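Local coordinates for protein metallo-beta-lactamase (Serratia marcescens, PDB 3VQZ) that probably hydrolyses the beta-lactam ring of antibiotics with a pair of zinc ions, as a subclass B3 metallo-beta-lactamase, and here holds the thiol compound sulfanylacetic acid, at residues His145-His150 and Phe172-Thr177; Leu69-His74 and Ile155-Gln160; Ala96-Thr101 and Gly149-Gly154. All blocks are in the same frame, centred on the assembly; numbering follows the deposited sequence.

How the contacts relate
Leaving the seven-stranded sheet, 69-74 opens contact 2, and 96-101, entering helix 99-104, opens contact 3. Next, 145-150 leaves strand 140-146 of the five-stranded sheet and opens contact 1. Contact 3 closes when 149-154 reaches the residues before helix 99-104; it shares G149 and H150 with contact 1 and is nested inside contact 2. That larger loop closes directly afterwards, at strand 155-163. Contact 1 closes last, at 172-177, so it crosses contact 2. Contact 1 joins the ends of two strands of one sheet, contact 2 joins the two sheets, and contact 3 ties in the approach to that helix. Contacts 1 and 2 provide one zinc's three histidines; contacts 2 and 3 share a sodium ion.

Contact 1: His145-His150 and Phe172-Thr177; sequences HATPGH and FADSLT. With ZN (zinc ion), chain B; MCR (sulfanylacetic acid), chain F.
H150 meets S175 and T177 where the two backbones converge. The nearest CA pair is that of H150 and L176, 5.8 Å apart, and the directions 147-150 and 174-177 differ by 42°. A water joins the chains, donating to T147 O and S175 O and accepting from H150 N, so three buried backbone atoms are satisfied through one molecule.

H150 makes the largest single share of the contact and is the third histidine of one zinc site, in the active-site pocket of this metallo-beta-lactamase. Its CG lies anti to the backbone N (chi1 179°), which carries the ring across to T177. There H150 ND1 donates to T177 O at 2.8 Å, nearly straight at 172°, in the ring plane and on a carbonyl lone pair. This bond helps fix the ring's rotation, with H150 NE2 on the zinc ion, 2.1 Å away; histidine suits the place because one nitrogen can donate while the other binds metal. The CB of S175 lies over one ring face, 4.0 Å from the centroid, in a CH-pi contact. Small hydroxyl residues fit beside the bound sulfanylacetic acid: S175 OG donates to its O at 2.6 Å, and T177 OG1 to its OXT at 2.7 Å. The ligand's sulfur binds the zinc.

T147 OG1 passes beside D174 CB, 3.7 Å away, the side chains running opposite ways. T147 OG1 bonds to T156, while D174 OD1 accepts from H72 ND1 and thus positions a second zinc ligand. T147 and L176 pack on V203 of helix 190-204, and L176 also meets I245 of helix 241-260.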
loop_
_atom_site.group_PDB
_atom_site.type_symbol
_atom_site.label_atom_id
_atom_site.label_comp_id
_atom_site.label_asym_id
_atom_site.label_seq_id
_atom_site.Cartn_x
_atom_site.Cartn_y
_atom_site.Cartn_z
ATOM N N HIS A 145 -4.454 9.981 2.037
ATOM C CA HIS A 145 -5.912 10.042 1.924
ATOM C C HIS A 145 -6.468 8.971 2.813
ATOM O O HIS A 145 -6.161 7.789 2.627
ATOM C CB HIS A 145 -6.369 9.758 0.495
ATOM C CG HIS A 145 -5.774 10.676 -0.543
ATOM N ND1 HIS A 145 -6.476 11.690 -1.107
ATOM C CD2 HIS A 145 -4.511 10.690 -1.136
ATOM C CE1 HIS A 145 -5.700 12.328 -2.006
ATOM N NE2 HIS A 145 -4.497 11.718 -2.028
ATOM N N ALA A 146 -7.294 9.359 3.782
ATOM C CA ALA A 146 -7.939 8.375 4.649
ATOM C C ALA A 146 -8.839 7.479 3.811
ATOM O O ALA A 146 -9.745 7.965 3.154
ATOM C CB ALA A 146 -8.737 9.066 5.757
ATOM N N THR A 147 -8.567 6.181 3.798
ATOM C CA THR A 147 -9.465 5.212 3.151
ATOM C C THR A 147 -9.775 4.046 4.110
ATOM O O THR A 147 -9.302 2.924 3.905
ATOM C CB THR A 147 -8.900 4.664 1.811
ATOM O OG1 THR A 147 -7.578 4.143 2.017
ATOM C CG2 THR A 147 -8.879 5.750 0.723
ATOM N N PRO A 148 -10.562 4.317 5.169
ATOM C CA PRO A 148 -10.809 3.291 6.182
ATOM C C PRO A 148 -11.835 2.255 5.747
ATOM O O PRO A 148 -12.483 2.403 4.687
ATOM C CB PRO A 148 -11.333 4.097 7.379
ATOM C CG PRO A 148 -12.001 5.291 6.771
ATOM C CD PRO A 148 -11.230 5.597 5.497
ATOM N N GLY A 149 -11.976 1.207 6.554
ATOM C CA GLY A 149 -12.984 0.171 6.302
ATOM C C GLY A 149 -12.409 -1.234 6.319
ATOM O O GLY A 149 -12.896 -2.095 7.052
ATOM N N HIS A 150 -11.394 -1.483 5.491
ATOM C CA HIS A 150 -10.674 -2.743 5.532
ATOM C C HIS A 150 -9.889 -2.777 6.821
ATOM O O HIS A 150 -9.783 -3.820 7.456
ATOM C CB HIS A 150 -9.780 -2.909 4.306
ATOM C CG HIS A 150 -8.974 -4.189 4.305
ATOM N ND1 HIS A 150 -9.501 -5.384 3.949
ATOM C CD2 HIS A 150 -7.645 -4.431 4.643
ATOM C CE1 HIS A 150 -8.559 -6.341 4.066
ATOM N NE2 HIS A 150 -7.419 -5.755 4.479
ATOM N N PHE A 172 -0.901 4.727 -4.779
ATOM C CA PHE A 172 -0.706 3.460 -4.102
ATOM C C PHE A 172 -1.999 3.171 -3.339
ATOM O O PHE A 172 -2.244 3.726 -2.267
ATOM C CB PHE A 172 0.500 3.486 -3.154
ATOM C CG PHE A 172 0.994 2.110 -2.763
ATOM C CD1 PHE A 172 2.263 1.673 -3.156
ATOM C CD2 PHE A 172 0.179 1.234 -2.042
ATOM C CE1 PHE A 172 2.721 0.399 -2.807
ATOM C CE2 PHE A 172 0.635 -0.043 -1.684
ATOM C CZ PHE A 172 1.904 -0.462 -2.072
ATOM N N ALA A 173 -2.826 2.297 -3.904
ATOM C CA ALA A 173 -4.177 2.101 -3.401
ATOM C C ALA A 173 -4.221 1.060 -2.284
ATOM O O ALA A 173 -3.884 -0.114 -2.485
ATOM C CB ALA A 173 -5.117 1.719 -4.537
ATOM N N ASP A 174 -4.637 1.503 -1.102
ATOM C CA ASP A 174 -4.927 0.586 -0.009
ATOM C C ASP A 174 -6.108 -0.333 -0.392
ATOM O O ASP A 174 -6.905 -0.014 -1.305
ATOM C CB ASP A 174 -5.236 1.391 1.251
ATOM C CG ASP A 174 -5.271 0.540 2.507
ATOM O OD1 ASP A 174 -4.645 -0.548 2.549
ATOM O OD2 ASP A 174 -5.931 0.977 3.469
ATOM N N SER A 175 -6.204 -1.471 0.289
ATOM C CA SER A 175 -7.293 -2.436 0.070
ATOM C C SER A 175 -8.656 -1.907 0.485
ATOM O O SER A 175 -8.809 -1.297 1.551
ATOM C CB SER A 175 -7.027 -3.723 0.835
ATOM O OG SER A 175 -5.746 -4.205 0.513
ATOM N N LEU A 176 -9.640 -2.167 -0.368
ATOM C CA LEU A 176 -11.011 -1.749 -0.134
ATOM C C LEU A 176 -11.898 -2.993 -0.022
ATOM O O LEU A 176 -13.074 -2.969 -0.396
ATOM C CB LEU A 176 -11.482 -0.849 -1.290
ATOM C CG LEU A 176 -10.636 0.391 -1.598
ATOM C CD1 LEU A 176 -11.199 1.130 -2.814
ATOM C CD2 LEU A 176 -10.557 1.313 -0.380
ATOM N N THR A 177 -11.315 -4.067 0.501
ATOM C CA THR A 177 -11.931 -5.392 0.484
ATOM C C THR A 177 -12.663 -5.741 1.787
ATOM O O THR A 177 -12.096 -5.657 2.892
ATOM C CB THR A 177 -10.879 -6.480 0.221
ATOM O OG1 THR A 177 -9.770 -6.283 1.115
ATOM C CG2 THR A 177 -10.395 -6.414 -1.234
HETATM ZN ZN ZN B . -5.537 -6.492 4.857
HETATM O OXT MCR F . -7.294 -7.259 0.732
HETATM C C MCR F . -6.387 -7.338 1.603
HETATM O O MCR F . -5.539 -6.429 1.775
HETATM C CA MCR F . -6.326 -8.595 2.455
HETATM S S2 MCR F . -5.155 -8.378 3.833
HETATM O O HOH W 1 -9.938 0.169 3.773
#

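Contact 2: Leu69-His74 and Ile155-Gln160; sequences LSTHSH and ITWTWQ. With NA (sodium ion), chain D; ZN (zinc ion), chain B; MCR (sulfanylacetic acid), chain F.
I155 N donates to T71 O at 2.9 Å, the first of two hydrogen bonds from strand 155-163 to carbonyl oxygens of the loop 69-74. In the second, W157 NE1 gives a weak bond of 3.3 Å to S70 O, which lies at the edge of the indole. T71 CA adds a CH...O contact to I155 O, and T71 OG1 hydrogen-bonds to D41.

The apolar part belongs to L69 and W157. The CD1 of L69 lies over the six-membered ring of W157 in a CH-pi contact, 3.8 Å from its centroid, and L69 CB approaches the same face near the rim. The CG2 of I155, from the indole's own strand, covers the opposite face, so the ring is sandwiched. Tryptophan suits the position because its broad face fills the interior while its single N-H meets a buried carbonyl. This packing spans the two sheets of the alpha-beta/beta-alpha sandwich of the metallo-beta-lactamase superfamily, and the loop leaving strand 65-69 begins that family's HxHxDH zinc motif, which D76 and H77 complete in helix 75-78.

The remaining interactions are with metals. H72 NE2 and H74 ND1 bind the zinc ion at 2.1 and 2.0 Å, joined there by H150 and the sulfur of sulfanylacetic acid. S73 centres an inverse gamma turn between the two ligands. The sodium ion is coordinated by S70 O at 2.5 Å and T71 O at 2.7 Å, the same two oxygens that accept from the strand, together with G153 O and a water that itself donates to S70 OG.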
loop_
_atom_site.group_PDB
_atom_site.type_symbol
_atom_site.label_atom_id
_atom_site.label_comp_id
_atom_site.label_asym_id
_atom_site.label_seq_id
_atom_site.Cartn_x
_atom_site.Cartn_y
_atom_site.Cartn_z
ATOM N N LEU A 69 5.978 4.337 4.499
ATOM C CA LEU A 69 4.546 4.595 4.602
ATOM C C LEU A 69 3.774 3.294 4.649
ATOM O O LEU A 69 4.105 2.347 3.932
ATOM C CB LEU A 69 4.071 5.456 3.445
ATOM C CG LEU A 69 4.922 6.683 3.106
ATOM C CD1 LEU A 69 4.283 7.417 1.938
ATOM C CD2 LEU A 69 5.148 7.623 4.293
ATOM N N SER A 70 2.759 3.246 5.506
ATOM C CA SER A 70 1.943 2.050 5.677
ATOM C C SER A 70 0.531 2.300 5.192
ATOM O O SER A 70 -0.102 3.263 5.624
ATOM C CB SER A 70 1.910 1.639 7.151
ATOM O OG SER A 70 0.964 0.602 7.378
ATOM N N THR A 71 0.052 1.439 4.292
ATOM C CA THR A 71 -1.327 1.482 3.808
ATOM C C THR A 71 -2.246 1.050 4.947
ATOM O O THR A 71 -2.991 1.874 5.507
ATOM C CB THR A 71 -1.543 0.591 2.563
ATOM O OG1 THR A 71 -1.118 -0.766 2.816
ATOM C CG2 THR A 71 -0.779 1.164 1.359
ATOM N N HIS A 72 -2.155 -0.225 5.323
ATOM C CA HIS A 72 -2.890 -0.740 6.475
ATOM C C HIS A 72 -2.108 -1.787 7.216
ATOM O O HIS A 72 -1.220 -2.449 6.659
ATOM C CB HIS A 72 -4.295 -1.217 6.085
ATOM C CG HIS A 72 -4.332 -2.546 5.351
ATOM N ND1 HIS A 72 -4.228 -2.640 4.017
ATOM C CD2 HIS A 72 -4.514 -3.852 5.821
ATOM C CE1 HIS A 72 -4.328 -3.938 3.645
ATOM N NE2 HIS A 72 -4.495 -4.674 4.745
ATOM N N SER A 73 -2.439 -1.940 8.493
ATOM C CA SER A 73 -1.649 -2.753 9.415
ATOM C C SER A 73 -2.111 -4.202 9.538
ATOM O O SER A 73 -2.501 -4.632 10.629
ATOM C CB SER A 73 -1.657 -2.095 10.800
ATOM O OG SER A 73 -2.980 -1.761 11.177
ATOM N N HIS A 74 -2.078 -4.938 8.427
ATOM C CA HIS A 74 -2.203 -6.392 8.441
ATOM C C HIS A 74 -0.852 -6.974 8.162
ATOM O O HIS A 74 -0.002 -6.310 7.549
ATOM C CB HIS A 74 -3.206 -6.887 7.406
ATOM C CG HIS A 74 -4.641 -6.639 7.786
ATOM N ND1 HIS A 74 -5.617 -6.534 6.873
ATOM C CD2 HIS A 74 -5.245 -6.462 9.031
ATOM C CE1 HIS A 74 -6.797 -6.314 7.497
ATOM N NE2 HIS A 74 -6.564 -6.263 8.814
ATOM N N ILE A 155 -4.662 4.075 4.793
ATOM C CA ILE A 155 -4.291 5.260 4.020
ATOM C C ILE A 155 -3.934 4.849 2.603
ATOM O O ILE A 155 -3.188 3.901 2.383
ATOM C CB ILE A 155 -3.104 6.053 4.639
ATOM C CG1 ILE A 155 -3.443 6.630 6.034
ATOM C CG2 ILE A 155 -2.648 7.172 3.697
ATOM C CD1 ILE A 155 -4.545 7.686 6.040
ATOM N N THR A 156 -4.511 5.563 1.648
ATOM C CA THR A 156 -4.142 5.483 0.245
ATOM C C THR A 156 -3.231 6.691 -0.015
ATOM O O THR A 156 -3.536 7.797 0.449
ATOM C CB THR A 156 -5.420 5.489 -0.611
ATOM O OG1 THR A 156 -6.102 4.242 -0.418
ATOM C CG2 THR A 156 -5.129 5.689 -2.093
ATOM N N TRP A 157 -2.107 6.450 -0.698
ATOM C CA TRP A 157 -1.037 7.426 -0.871
ATOM C C TRP A 157 -0.920 7.852 -2.319
ATOM O O TRP A 157 -0.951 7.008 -3.224
ATOM C CB TRP A 157 0.296 6.836 -0.410
ATOM C CG TRP A 157 0.319 6.349 1.033
ATOM C CD1 TRP A 157 0.103 5.048 1.499
ATOM C CD2 TRP A 157 0.613 7.134 2.231
ATOM N NE1 TRP A 157 0.226 4.982 2.866
ATOM C CE2 TRP A 157 0.546 6.198 3.367
ATOM C CE3 TRP A 157 0.904 8.480 2.477
ATOM C CZ2 TRP A 157 0.759 6.616 4.675
ATOM C CZ3 TRP A 157 1.117 8.882 3.797
ATOM C CH2 TRP A 157 1.044 7.973 4.871
ATOM N N THR A 158 -0.786 9.157 -2.563
ATOM C CA THR A 158 -0.664 9.632 -3.947
ATOM C C THR A 158 0.524 10.568 -4.153
ATOM O O THR A 158 0.952 11.277 -3.223
ATOM C CB THR A 158 -1.961 10.327 -4.451
ATOM O OG1 THR A 158 -2.124 11.585 -3.786
ATOM C CG2 THR A 158 -3.184 9.457 -4.197
ATOM N N TRP A 159 1.054 10.557 -5.374
ATOM C CA TRP A 159 2.124 11.466 -5.774
ATOM C C TRP A 159 2.174 11.581 -7.272
ATOM O O TRP A 159 1.363 10.957 -7.978
ATOM C CB TRP A 159 3.476 10.981 -5.251
ATOM C CG TRP A 159 3.837 9.590 -5.700
ATOM C CD1 TRP A 159 4.518 9.220 -6.863
ATOM C CD2 TRP A 159 3.552 8.317 -4.995
ATOM N NE1 TRP A 159 4.659 7.865 -6.930
ATOM C CE2 TRP A 159 4.110 7.258 -5.833
ATOM C CE3 TRP A 159 2.912 7.973 -3.798
ATOM C CZ2 TRP A 159 4.028 5.910 -5.473
ATOM C CZ3 TRP A 159 2.827 6.616 -3.444
ATOM C CH2 TRP A 159 3.376 5.610 -4.257
ATOM N N GLN A 160 3.114 12.380 -7.779
ATOM C CA GLN A 160 3.397 12.351 -9.208
ATOM C C GLN A 160 4.841 11.985 -9.528
ATOM O O GLN A 160 5.778 12.419 -8.849
ATOM C CB GLN A 160 2.965 13.643 -9.921
ATOM C CG GLN A 160 3.775 14.867 -9.584
ATOM C CD GLN A 160 3.751 15.923 -10.691
ATOM O OE1 GLN A 160 2.690 16.300 -11.179
ATOM N NE2 GLN A 160 4.920 16.419 -11.064
HETATM NA NA NA D . -1.993 3.610 7.301
HETATM ZN ZN ZN B . -5.537 -6.492 4.857
HETATM O OXT MCR F . -7.294 -7.259 0.732
HETATM C C MCR F . -6.387 -7.338 1.603
HETATM O O MCR F . -5.539 -6.429 1.775
HETATM C CA MCR F . -6.326 -8.595 2.455
HETATM S S2 MCR F . -5.155 -8.378 3.833
HETATM O O HOH W 2 -1.400 1.316 8.658
#

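Contact 3: Ala96-Thr101 and Gly149-Gly154; sequences AANVDT and GHTEGG. With ZN (zinc ion), chain B; NA (sodium ion), chain D; MCR (sulfanylacetic acid), chain F.
N98 ND2 is gripped by two acceptors: T151 OG1, 3.0 Å away, and a water that is also bound to the sodium ion. The bond from N98 ND2 to T151 is straight at 172° and lies only 4° out of the amide plane, although the two side chains cross at about a right angle. At the other end of the amide, N98 OD1 accepts a weak, bent bond of 2.9 Å from G153 N. Asparagine suits this place because its flat head can donate to a side chain and accept from a backbone N-H at once. Its CG is anti to the carbonyl carbon (chi1 -67°), which turns the amide toward the loop.

The chains come very close here, A97 CA being 4.3 Å from G153 CA. Glycine fits such an approach, since a CB on G153 would point at the other segment and run into N98 N. G153 O is bound to the sodium ion at 2.9 Å, with S70 O and T71 O as the other protein ligands. At the more open margin, the methyl of A97 meets E152 CB at 3.8 Å, and a water donates to both A97 O and E152 OE1, tying the exposed carboxylate to the chain leading into helix 99-104.

T151 also touches H72, and N98 packs on S73, so the loop after H150 is held against the zinc-binding loop. Beyond N98, helix 99-104 rests through V99 on V126 and A128 of strand 126-129, while G154 pairs with T147 and leads into strand 155-163.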
loop_
_atom_site.group_PDB
_atom_site.type_symbol
_atom_site.label_atom_id
_atom_site.label_comp_id
_atom_site.label_asym_id
_atom_site.label_seq_id
_atom_site.Cartn_x
_atom_site.Cartn_y
_atom_site.Cartn_z
ATOM N N ALA A 96 -3.901 7.389 11.940
ATOM C CA ALA A 96 -3.940 7.455 13.409
ATOM C C ALA A 96 -4.365 6.136 14.040
ATOM O O ALA A 96 -3.756 5.686 15.007
ATOM C CB ALA A 96 -4.851 8.580 13.874
ATOM N N ALA A 97 -5.382 5.506 13.456
ATOM C CA ALA A 97 -6.005 4.321 14.048
ATOM C C ALA A 97 -5.211 3.025 13.911
ATOM O O ALA A 97 -5.504 2.066 14.611
ATOM C CB ALA A 97 -7.417 4.139 13.508
ATOM N N ASN A 98 -4.222 2.985 13.015
ATOM C CA ASN A 98 -3.374 1.786 12.863
ATOM C C ASN A 98 -2.020 1.930 13.544
ATOM O O ASN A 98 -1.262 0.960 13.647
ATOM C CB ASN A 98 -3.151 1.444 11.383
ATOM C CG ASN A 98 -4.421 0.994 10.685
ATOM O OD1 ASN A 98 -5.480 0.874 11.303
ATOM N ND2 ASN A 98 -4.324 0.754 9.383
ATOM N N VAL A 99 -1.717 3.149 13.984
ATOM C CA VAL A 99 -0.439 3.463 14.624
ATOM C C VAL A 99 -0.062 2.443 15.705
ATOM O O VAL A 99 1.055 1.898 15.702
ATOM C CB VAL A 99 -0.443 4.902 15.195
ATOM C CG1 VAL A 99 0.768 5.169 16.072
ATOM C CG2 VAL A 99 -0.481 5.909 14.061
ATOM N N ASP A 100 -0.995 2.158 16.609
ATOM C CA ASP A 100 -0.674 1.286 17.739
ATOM C C ASP A 100 -0.506 -0.173 17.345
ATOM O O ASP A 100 0.324 -0.881 17.912
ATOM C CB ASP A 100 -1.651 1.492 18.899
ATOM C CG ASP A 100 -1.345 2.766 19.683
ATOM O OD1 ASP A 100 -0.274 2.834 20.344
ATOM O OD2 ASP A 100 -2.159 3.713 19.617
ATOM N N THR A 101 -1.260 -0.607 16.339
ATOM C CA THR A 101 -1.047 -1.919 15.745
ATOM C C THR A 101 0.385 -2.053 15.212
ATOM O O THR A 101 1.005 -3.096 15.380
ATOM C CB THR A 101 -2.064 -2.203 14.628
ATOM O OG1 THR A 101 -3.386 -2.001 15.136
ATOM C CG2 THR A 101 -1.941 -3.644 14.145
ATOM N N GLY A 149 -11.976 1.207 6.554
ATOM C CA GLY A 149 -12.984 0.171 6.302
ATOM C C GLY A 149 -12.409 -1.234 6.319
ATOM O O GLY A 149 -12.896 -2.095 7.052
ATOM N N HIS A 150 -11.394 -1.483 5.491
ATOM C CA HIS A 150 -10.674 -2.743 5.532
ATOM C C HIS A 150 -9.889 -2.777 6.821
ATOM O O HIS A 150 -9.783 -3.820 7.456
ATOM C CB HIS A 150 -9.780 -2.909 4.306
ATOM C CG HIS A 150 -8.974 -4.189 4.305
ATOM N ND1 HIS A 150 -9.501 -5.384 3.949
ATOM C CD2 HIS A 150 -7.645 -4.431 4.643
ATOM C CE1 HIS A 150 -8.559 -6.341 4.066
ATOM N NE2 HIS A 150 -7.419 -5.755 4.479
ATOM N N THR A 151 -9.340 -1.626 7.207
ATOM C CA THR A 151 -8.890 -1.353 8.579
ATOM C C THR A 151 -9.330 0.073 8.847
ATOM O O THR A 151 -9.650 0.813 7.919
ATOM C CB THR A 151 -7.357 -1.389 8.759
ATOM O OG1 THR A 151 -6.765 -0.311 8.018
ATOM C CG2 THR A 151 -6.774 -2.704 8.302
ATOM N N GLU A 152 -9.327 0.455 10.118
ATOM C CA GLU A 152 -9.757 1.772 10.541
ATOM C C GLU A 152 -8.752 2.867 10.169
ATOM O O GLU A 152 -9.135 4.025 9.955
ATOM C CB GLU A 152 -9.984 1.748 12.059
ATOM C CG GLU A 152 -11.101 2.666 12.535
ATOM C CD GLU A 152 -11.080 2.890 14.048
ATOM O OE1 GLU A 152 -10.720 1.945 14.794
ATOM O OE2 GLU A 152 -11.404 4.022 14.481
ATOM N N GLY A 153 -7.469 2.514 10.077
ATOM C CA GLY A 153 -6.444 3.525 9.806
ATOM C C GLY A 153 -5.848 3.471 8.409
ATOM O O GLY A 153 -4.755 4.002 8.177
ATOM N N GLY A 154 -6.555 2.805 7.489
ATOM C CA GLY A 154 -6.114 2.638 6.107
ATOM C C GLY A 154 -5.830 3.972 5.430
ATOM O O GLY A 154 -6.643 4.900 5.513
HETATM ZN ZN ZN B . -5.537 -6.492 4.857
HETATM NA NA NA D . -1.993 3.610 7.301
HETATM O OXT MCR F . -7.294 -7.259 0.732
HETATM C C MCR F . -6.387 -7.338 1.603
HETATM O O MCR F . -5.539 -6.429 1.775
HETATM C CA MCR F . -6.326 -8.595 2.455
HETATM S S2 MCR F . -5.155 -8.378 3.833
HETATM O O HOH W 3 -8.113 1.462 15.629
HETATM O O HOH W 2 -1.400 1.316 8.658
#